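Local coordinates for L-threonine-O-3-phosphate decarboxylase (Porphyromonas gingivalis, PDB 3FKD), which probably binds pyridoxal 5'-phosphate as a class I/II aminotransferase-fold lyase, and is named for the decarboxylation of L-threonine O-3-phosphate, at residues A95-A100 with N139-R144. Residues are numbered along the deposited sequence; the frame is centred on the assembly and turned at random.
Sequences AIPSFA and NNPDGR
The F99 ring meets the N140 amide obliquely, the two planes 36° apart and ND2 of N140 lying 3.6 Å from CD1 of F99. Both side chains carry CG anti to the backbone N, which carries ND2 of N140 to CD1 and CB of F99. F99 also packs on T77 and F80 of helix 75-86 and on W226 of the second subunit, so it reaches the dimer interface. At the A95 end, the guanidinium of R144 has the CB of A95 at its edge.

Between these points N139 supplies the polar link: its ND2 donates to O of P97 at 2.9 Å, with an N-H...O angle of 159°. The acceptor lies close to the amide plane of N139, whereas ND2 is tilted 29° from the carbonyl plane of P97. A CA-H...O contact from CA of S98 to O of N140 (3.2 Å) adds a weaker contact, here from backbone to backbone.

P97 and P141, each preceded by a cis peptide bond, cross at about a right angle, CB of P97 standing 3.8 Å from CD of P141. OD2 of D142 nears CD of P97 but is hydrogen-bonded to S118, and OD1 of N140 has a weak hydrogen bond to R319. The contact thus joins the loops following the neighbouring parallel strands 91-96 and 132-136, and N140-P141 is consistent with the Asn-Pro motif, with its cis peptide bond, of fold-type I PLP enzymes.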
ATOM      1  N   ALA A  95     -14.239 -14.715 -15.260  1.00 24.40           N
ATOM      2  CA  ALA A  95     -14.077 -16.156 -15.363  1.00 26.52           C
ATOM      3  C   ALA A  95     -13.726 -16.754 -14.000  1.00 24.73           C
ATOM      4  O   ALA A  95     -13.001 -16.159 -13.240  1.00 24.53           O
ATOM      5  CB  ALA A  95     -13.033 -16.503 -16.387  1.00 25.81           C
ATOM      6  N   ILE A  96     -14.284 -17.913 -13.686  1.00 24.86           N
ATOM      7  CA  ILE A  96     -13.983 -18.609 -12.451  1.00 24.63           C
ATOM      8  C   ILE A  96     -13.642 -20.084 -12.745  1.00 29.98           C
ATOM      9  O   ILE A  96     -14.020 -20.630 -13.789  1.00 31.21           O
ATOM     10  CB  ILE A  96     -15.178 -18.555 -11.486  1.00 27.04           C
ATOM     11  CG1 ILE A  96     -16.472 -18.835 -12.244  1.00 29.84           C
ATOM     12  CG2 ILE A  96     -15.273 -17.208 -10.805  1.00 27.09           C
ATOM     13  CD1 ILE A  96     -17.626 -19.303 -11.374  1.00 29.76           C
ATOM     14  N   PRO A  97     -12.894 -20.735 -11.846  1.00 27.50           N
ATOM     15  CA  PRO A  97     -12.313 -20.065 -10.682  1.00 24.54           C
ATOM     16  C   PRO A  97     -11.236 -19.061 -11.106  1.00 24.55           C
ATOM     17  O   PRO A  97     -10.723 -19.135 -12.245  1.00 23.87           O
ATOM     18  CB  PRO A  97     -11.691 -21.206  -9.877  1.00 23.97           C
ATOM     19  CG  PRO A  97     -11.721 -22.428 -10.769  1.00 27.99           C
ATOM     20  CD  PRO A  97     -12.356 -22.087 -12.072  1.00 25.99           C
ATOM     21  N   SER A  98     -10.896 -18.148 -10.193  1.00 24.81           N
ATOM     22  CA  SER A  98      -9.869 -17.121 -10.414  1.00 22.18           C
ATOM     23  C   SER A  98      -9.469 -16.459  -9.100  1.00 22.77           C
ATOM     24  O   SER A  98     -10.107 -16.662  -8.081  1.00 23.85           O
ATOM     25  CB  SER A  98     -10.366 -16.073 -11.398  1.00 21.72           C
ATOM     26  OG  SER A  98     -11.647 -15.592 -11.006  1.00 21.63           O
ATOM     27  N   PHE A  99      -8.391 -15.683  -9.127  1.00 22.47           N
ATOM     28  CA  PHE A  99      -7.961 -14.887  -7.973  1.00 22.90           C
ATOM     29  C   PHE A  99      -9.159 -14.122  -7.356  1.00 20.76           C
ATOM     30  O   PHE A  99      -9.796 -13.334  -8.026  1.00 20.29           O
ATOM     31  CB  PHE A  99      -6.837 -13.921  -8.428  1.00 22.30           C
ATOM     32  CG  PHE A  99      -6.121 -13.234  -7.313  1.00 20.32           C
ATOM     33  CD1 PHE A  99      -5.603 -13.956  -6.246  1.00 22.51           C
ATOM     34  CD2 PHE A  99      -5.918 -11.882  -7.346  1.00 20.16           C
ATOM     35  CE1 PHE A  99      -4.918 -13.322  -5.230  1.00 20.76           C
ATOM     36  CE2 PHE A  99      -5.247 -11.237  -6.320  1.00 19.95           C
ATOM     37  CZ  PHE A  99      -4.761 -11.955  -5.268  1.00 21.51           C
ATOM     38  N   ALA A 100      -9.436 -14.348  -6.079  1.00 22.34           N
ATOM     39  CA  ALA A 100     -10.692 -13.890  -5.451  1.00 23.91           C
ATOM     40  C   ALA A 100     -10.774 -12.371  -5.430  1.00 26.48           C
ATOM     41  O   ALA A 100     -11.838 -11.751  -5.193  1.00 26.14           O
ATOM     42  CB  ALA A 100     -10.808 -14.453  -4.024  1.00 24.25           C
ATOM     43  N   ASN A 139      -4.079 -18.845 -15.937  1.00 25.44           N
ATOM     44  CA  ASN A 139      -4.979 -18.575 -14.819  1.00 24.03           C
ATOM     45  C   ASN A 139      -4.604 -19.233 -13.490  1.00 22.04           C
ATOM     46  O   ASN A 139      -4.169 -20.352 -13.461  1.00 23.46           O
ATOM     47  CB  ASN A 139      -6.402 -18.980 -15.216  1.00 23.60           C
ATOM     48  CG  ASN A 139      -7.441 -18.522 -14.217  1.00 23.95           C
ATOM     49  OD1 ASN A 139      -7.529 -17.335 -13.880  1.00 24.79           O
ATOM     50  ND2 ASN A 139      -8.243 -19.455 -13.744  1.00 25.82           N
ATOM     51  N   ASN A 140      -4.773 -18.497 -12.401  1.00 22.36           N
ATOM     52  CA  ASN A 140      -4.745 -18.985 -11.021  1.00 22.29           C
ATOM     53  C   ASN A 140      -6.198 -19.329 -10.655  1.00 21.55           C
ATOM     54  O   ASN A 140      -7.034 -18.466 -10.708  1.00 20.48           O
ATOM     55  CB  ASN A 140      -4.223 -17.810 -10.157  1.00 21.42           C
ATOM     56  CG  ASN A 140      -4.372 -18.020  -8.657  1.00 21.44           C
ATOM     57  OD1 ASN A 140      -4.374 -19.139  -8.151  1.00 22.90           O
ATOM     58  ND2 ASN A 140      -4.455 -16.914  -7.929  1.00 23.24           N
ATOM     59  N   PRO A 141      -6.503 -20.588 -10.263  1.00 24.37           N
ATOM     60  CA  PRO A 141      -5.637 -21.701  -9.862  1.00 23.45           C
ATOM     61  C   PRO A 141      -5.499 -22.771 -10.942  1.00 23.26           C
ATOM     62  O   PRO A 141      -4.712 -23.685 -10.773  1.00 23.32           O
ATOM     63  CB  PRO A 141      -6.431 -22.298  -8.688  1.00 22.87           C
ATOM     64  CG  PRO A 141      -7.890 -21.831  -8.886  1.00 22.15           C
ATOM     65  CD  PRO A 141      -7.911 -21.022 -10.154  1.00 24.33           C
ATOM     66  N   ASP A 142      -6.284 -22.633 -12.007  1.00 25.53           N
ATOM     67  CA  ASP A 142      -6.489 -23.585 -13.108  1.00 26.34           C
ATOM     68  C   ASP A 142      -5.284 -23.883 -13.962  1.00 26.89           C
ATOM     69  O   ASP A 142      -5.122 -24.987 -14.470  1.00 23.53           O
ATOM     70  CB  ASP A 142      -7.447 -22.925 -14.099  1.00 25.82           C
ATOM     71  CG  ASP A 142      -8.775 -23.474 -14.008  1.00 28.48           C
ATOM     72  OD1 ASP A 142      -8.874 -24.488 -13.297  1.00 30.58           O
ATOM     73  OD2 ASP A 142      -9.711 -22.907 -14.604  1.00 30.32           O
ATOM     74  N   GLY A 143      -4.526 -22.822 -14.227  1.00 25.71           N
ATOM     75  CA  GLY A 143      -3.473 -22.849 -15.223  1.00 24.67           C
ATOM     76  C   GLY A 143      -4.051 -22.748 -16.616  1.00 24.88           C
ATOM     77  O   GLY A 143      -3.368 -23.053 -17.587  1.00 29.07           O
ATOM     78  N   ARG A 144      -5.309 -22.352 -16.735  1.00 24.29           N
ATOM     79  CA  ARG A 144      -5.921 -22.262 -18.050  1.00 26.12           C
ATOM     80  C   ARG A 144      -5.150 -21.243 -18.855  1.00 26.89           C
ATOM     81  O   ARG A 144      -4.828 -20.192 -18.360  1.00 27.64           O
ATOM     82  CB  ARG A 144      -7.391 -21.876 -17.943  1.00 27.15           C
ATOM     83  CG  ARG A 144      -8.131 -21.893 -19.257  1.00 31.85           C
ATOM     84  CD  ARG A 144      -8.116 -20.542 -19.999  1.00 33.99           C
ATOM     85  NE  ARG A 144      -8.102 -19.360 -19.118  1.00 36.29           N
ATOM     86  CZ  ARG A 144      -9.175 -18.664 -18.735  1.00 36.21           C
ATOM     87  NH1 ARG A 144     -10.386 -19.033 -19.154  1.00 39.44           N
ATOM     88  NH2 ARG A 144      -9.040 -17.594 -17.937  1.00 31.41           N
TER